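PDB 5JH8: probable chitinase from Chromobacterium violaceum, which probably binds chitin and is likely to hydrolyse its beta-1,4-linked N-acetylglucosamine chains. Local coordinates for residues 90-95 against 124-129; 202-207 against 287-292. One frame throughout, in Å; residues are numbered along the deposited sequence.

Contact 1 (90-95 against 124-129); sequences SQAVAN and SHFIQV
With its CG1 anti to the backbone N (chi1 168°), V93 sets CG2 beside its own N, and this one methyl does most of the work between the helices: it meets F126 and V129 together. The same choice at F126 (chi1 165°) points CG opposite the backbone N and carries the ring off its own helix until CE1 lies 3.9 Å from V93 CG2. The methyl approaches the ring obliquely, and the two side chains slide past one another in opposite directions. The CB of A92 is a second oblique neighbour of the ring, 4.2 Å from F126 CE1. One turn after F126, V129 crosses V93 at about a right angle, its CG1 3.9 Å from V93 CG2. No hydrogen bond joins 90-95 to 124-129; the interface is apolar, A92 and V93 of one helix meeting F126 and V129 of the other. The segment axes come within 10.4 Å and cross at -39°. Helix 78-85 adds V84 against both A92 and F126, while L96 of helix 89-96 also reaches the ring. On another side of helix 120-135, I127 packs on L166 and A169, so this helix lies between helix 89-96 and helix 163-169, outside the parallel strands of the family 18 TIM barrel.

Contact 2 (202-207 against 287-292); sequences YAVERV and NAYGLG. With EDO (1,2-ethanediol), chain C.
V204, Y289 and L291 make the whole contact, and V204 gives up more surface than either partner because its two methyls divide the work. Its chi1 of -55° puts CG1 beside the backbone N and CG2 between N and the carbonyl carbon, one methyl for each partner. CG2 approaches the edge of the Y289 ring, close to the ring plane, 4.1 Å from CD2. The other methyl, CG1, lies 4.0 Å from CD2 of L291. Both partners cross V204 at about a right angle. The phenol oxygen of Y289 is hydrogen-bonded to D201, just before 202-207, so a polar link to the same helix accompanies the apolar edge contact. Between Y289 and L291 the chain leaves helix 276-289 through G290, whose positive phi (71°) turns it toward strand 293-297. The contact therefore sets helix 193-206 against the last turn of helix 276-289 and the residues that follow it, on the outside of the TIM barrel. L291 continues inward onto I212 and N214 of strand 212-222. Elsewhere on 202-207, R206 lays its guanidinium over Y202 CE1 and donates from NH1 to Y202 O at 3.0 Å. NE and NH2 both donate to O1 of an ethanediol, probably from the crystallisation liquor, NE at 2.9 Å.

Contacts 1 and 2 share no helix, and their centres lie about 26 Å apart. Both pair elements on the outside of the barrel through a valine that meets an aromatic ring and an aliphatic side chain. The settings differ. In 90-95 against 124-129 the helices pass side by side, three of the four touching residues are buried, and a phenylalanine supplies a ring without a polar end. In 202-207 against 287-292 a helix meets a helix terminus and the turn after it, burial is partial, and a tyrosine adds a polar end to the ring contact. Contact 2 also lies somewhat nearer the chain centre, its own centre about 17 Å away against about 21 Å for contact 1.

Contact 1 (90-95 against 124-129)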
# COMPACT_ATOMS: atom_id res chain seq x y z
N SER A 90 11.83 22.96 0.75
CA SER A 90 12.83 23.01 1.81
C SER A 90 12.19 22.83 3.18
O SER A 90 12.76 22.19 4.07
CB SER A 90 13.64 24.30 1.74
OG SER A 90 12.79 25.43 1.81
N GLN A 91 11.01 23.42 3.37
CA GLN A 91 10.28 23.24 4.62
C GLN A 91 9.83 21.79 4.78
O GLN A 91 10.00 21.20 5.84
CB GLN A 91 9.07 24.18 4.62
CG GLN A 91 9.42 25.65 4.66
CD GLN A 91 9.58 26.27 3.29
OE1 GLN A 91 9.70 25.59 2.27
NE2 GLN A 91 9.60 27.59 3.26
N ALA A 92 9.26 21.21 3.72
CA ALA A 92 8.74 19.86 3.82
C ALA A 92 9.85 18.87 4.13
O ALA A 92 9.64 17.97 4.94
CB ALA A 92 8.05 19.47 2.51
N VAL A 93 11.00 18.98 3.47
CA VAL A 93 12.08 18.03 3.69
C VAL A 93 12.56 18.12 5.13
O VAL A 93 12.65 17.12 5.84
CB VAL A 93 13.23 18.26 2.69
CG1 VAL A 93 14.45 17.48 3.10
CG2 VAL A 93 12.80 17.87 1.29
N ALA A 94 12.87 19.34 5.59
CA ALA A 94 13.36 19.49 6.96
C ALA A 94 12.32 19.01 7.96
O ALA A 94 12.66 18.39 8.98
CB ALA A 94 13.72 20.94 7.25
N ASN A 95 11.05 19.33 7.71
CA ASN A 95 10.00 18.98 8.65
C ASN A 95 9.77 17.47 8.69
O ASN A 95 9.44 16.93 9.74
CB ASN A 95 8.71 19.73 8.33
CG ASN A 95 8.80 21.21 8.67
OD1 ASN A 95 9.68 21.61 9.43
ND2 ASN A 95 7.90 22.02 8.11
N SER A 124 10.05 13.68 -8.42
CA SER A 124 11.31 12.94 -8.38
C SER A 124 12.36 13.74 -7.63
O SER A 124 13.12 13.19 -6.83
CB SER A 124 11.80 12.67 -9.79
OG SER A 124 10.90 11.79 -10.43
N HIS A 125 12.42 15.05 -7.90
CA HIS A 125 13.42 15.90 -7.26
C HIS A 125 13.17 15.99 -5.76
O HIS A 125 14.10 15.87 -4.97
CB HIS A 125 13.44 17.28 -7.91
CG HIS A 125 14.49 18.18 -7.33
ND1 HIS A 125 14.17 19.23 -6.51
CD2 HIS A 125 15.84 18.15 -7.41
CE1 HIS A 125 15.28 19.83 -6.12
NE2 HIS A 125 16.31 19.20 -6.66
N PHE A 126 11.91 16.17 -5.37
CA PHE A 126 11.56 16.18 -3.94
C PHE A 126 12.03 14.91 -3.26
O PHE A 126 12.64 14.97 -2.18
CB PHE A 126 10.05 16.37 -3.79
CG PHE A 126 9.51 16.06 -2.41
CD1 PHE A 126 9.89 16.79 -1.30
CD2 PHE A 126 8.60 15.02 -2.23
CE1 PHE A 126 9.38 16.48 -0.05
CE2 PHE A 126 8.10 14.73 -0.98
CZ PHE A 126 8.48 15.45 0.10
N ILE A 127 11.77 13.76 -3.87
CA ILE A 127 12.17 12.48 -3.29
C ILE A 127 13.69 12.34 -3.25
O ILE A 127 14.24 11.80 -2.29
CB ILE A 127 11.45 11.35 -4.04
CG1 ILE A 127 9.94 11.41 -3.76
CG2 ILE A 127 12.04 9.99 -3.69
CD1 ILE A 127 9.54 11.36 -2.29
N GLN A 128 14.40 12.84 -4.27
CA GLN A 128 15.86 12.84 -4.23
C GLN A 128 16.39 13.62 -3.03
O GLN A 128 17.27 13.16 -2.29
CB GLN A 128 16.40 13.44 -5.52
CG GLN A 128 16.23 12.55 -6.74
CD GLN A 128 16.47 13.28 -8.06
OE1 GLN A 128 16.55 14.50 -8.10
NE2 GLN A 128 16.55 12.52 -9.14
N VAL A 129 15.88 14.84 -2.86
CA VAL A 129 16.34 15.70 -1.77
C VAL A 129 15.97 15.10 -0.43
O VAL A 129 16.77 15.08 0.50
CB VAL A 129 15.77 17.12 -1.96
CG1 VAL A 129 16.10 18.02 -0.77
CG2 VAL A 129 16.28 17.73 -3.25

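Contact 2 (202-207 against 287-292)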
# COMPACT_ATOMS: atom_id res chain seq x y z
N TYR A 202 8.17 -4.52 -14.78
CA TYR A 202 8.43 -3.14 -15.12
C TYR A 202 9.28 -2.48 -14.04
O TYR A 202 10.25 -1.78 -14.33
CB TYR A 202 7.08 -2.43 -15.29
CG TYR A 202 7.15 -0.93 -15.53
CD1 TYR A 202 7.31 -0.42 -16.79
CD2 TYR A 202 7.03 -0.04 -14.47
CE1 TYR A 202 7.38 0.93 -16.99
CE2 TYR A 202 7.11 1.32 -14.66
CZ TYR A 202 7.27 1.80 -15.93
OH TYR A 202 7.35 3.16 -16.11
N ALA A 203 8.92 -2.70 -12.77
CA ALA A 203 9.61 -2.07 -11.66
C ALA A 203 11.06 -2.53 -11.55
O ALA A 203 11.95 -1.70 -11.38
CB ALA A 203 8.86 -2.33 -10.36
N VAL A 204 11.31 -3.85 -11.63
CA VAL A 204 12.66 -4.36 -11.38
C VAL A 204 13.60 -4.10 -12.54
O VAL A 204 14.83 -4.15 -12.36
CB VAL A 204 12.70 -5.83 -10.92
CG1 VAL A 204 11.82 -6.07 -9.70
CG2 VAL A 204 12.32 -6.77 -12.04
N GLU A 205 13.07 -3.83 -13.73
CA GLU A 205 13.94 -3.36 -14.79
C GLU A 205 14.49 -1.97 -14.48
O GLU A 205 15.60 -1.63 -14.90
CB GLU A 205 13.15 -3.32 -16.10
CG GLU A 205 13.97 -2.83 -17.28
CD GLU A 205 13.21 -2.92 -18.60
OE1 GLU A 205 12.52 -3.94 -18.82
OE2 GLU A 205 13.30 -1.99 -19.42
N ARG A 206 13.72 -1.16 -13.74
CA ARG A 206 14.00 0.24 -13.52
C ARG A 206 14.60 0.54 -12.16
O ARG A 206 15.21 1.60 -11.99
CB ARG A 206 12.71 1.05 -13.72
CG ARG A 206 12.35 1.16 -15.19
CD ARG A 206 10.88 1.46 -15.45
NE ARG A 206 10.61 1.48 -16.89
CZ ARG A 206 10.44 0.41 -17.64
NH1 ARG A 206 10.50 -0.81 -17.12
NH2 ARG A 206 10.21 0.55 -18.94
N VAL A 207 14.46 -0.39 -11.22
CA VAL A 207 14.81 -0.22 -9.82
C VAL A 207 15.45 -1.51 -9.34
O VAL A 207 14.95 -2.58 -9.67
CB VAL A 207 13.55 0.06 -8.97
CG1 VAL A 207 13.95 0.29 -7.53
CG2 VAL A 207 12.82 1.25 -9.52
N ASN A 287 10.58 -13.97 -3.43
CA ASN A 287 11.71 -14.82 -3.76
C ASN A 287 11.87 -14.99 -5.25
O ASN A 287 13.00 -15.09 -5.73
CB ASN A 287 11.55 -16.17 -3.10
CG ASN A 287 11.51 -16.05 -1.61
OD1 ASN A 287 12.27 -15.27 -1.04
ND2 ASN A 287 10.60 -16.78 -0.97
N ALA A 288 10.76 -15.01 -5.99
CA ALA A 288 10.86 -15.19 -7.43
C ALA A 288 11.60 -14.04 -8.10
O ALA A 288 12.32 -14.25 -9.07
CB ALA A 288 9.47 -15.37 -8.04
N TYR A 289 11.40 -12.80 -7.60
CA TYR A 289 12.00 -11.61 -8.19
C TYR A 289 13.21 -11.08 -7.44
O TYR A 289 13.88 -10.17 -7.94
CB TYR A 289 10.98 -10.47 -8.26
CG TYR A 289 9.94 -10.56 -9.36
CD1 TYR A 289 8.79 -11.32 -9.19
CD2 TYR A 289 10.10 -9.88 -10.55
CE1 TYR A 289 7.83 -11.39 -10.18
CE2 TYR A 289 9.16 -9.95 -11.54
CZ TYR A 289 8.02 -10.71 -11.35
OH TYR A 289 7.06 -10.79 -12.32
N GLY A 290 13.51 -11.59 -6.25
CA GLY A 290 14.52 -10.95 -5.43
C GLY A 290 14.08 -9.63 -4.85
O GLY A 290 14.89 -8.71 -4.71
N LEU A 291 12.79 -9.49 -4.54
CA LEU A 291 12.29 -8.24 -4.00
C LEU A 291 12.86 -8.00 -2.60
O LEU A 291 13.30 -8.92 -1.90
CB LEU A 291 10.77 -8.25 -3.89
CG LEU A 291 10.00 -8.55 -5.18
CD1 LEU A 291 8.50 -8.40 -4.92
CD2 LEU A 291 10.43 -7.64 -6.32
N GLY A 292 12.81 -6.74 -2.18
CA GLY A 292 13.15 -6.39 -0.81
C GLY A 292 12.17 -6.90 0.21
O GLY A 292 12.50 -6.94 1.40
C1 EDO C . 10.50 5.02 -19.04
O1 EDO C . 10.11 3.67 -18.75
C2 EDO C . 11.63 5.45 -18.11
O2 EDO C . 11.81 4.46 -17.09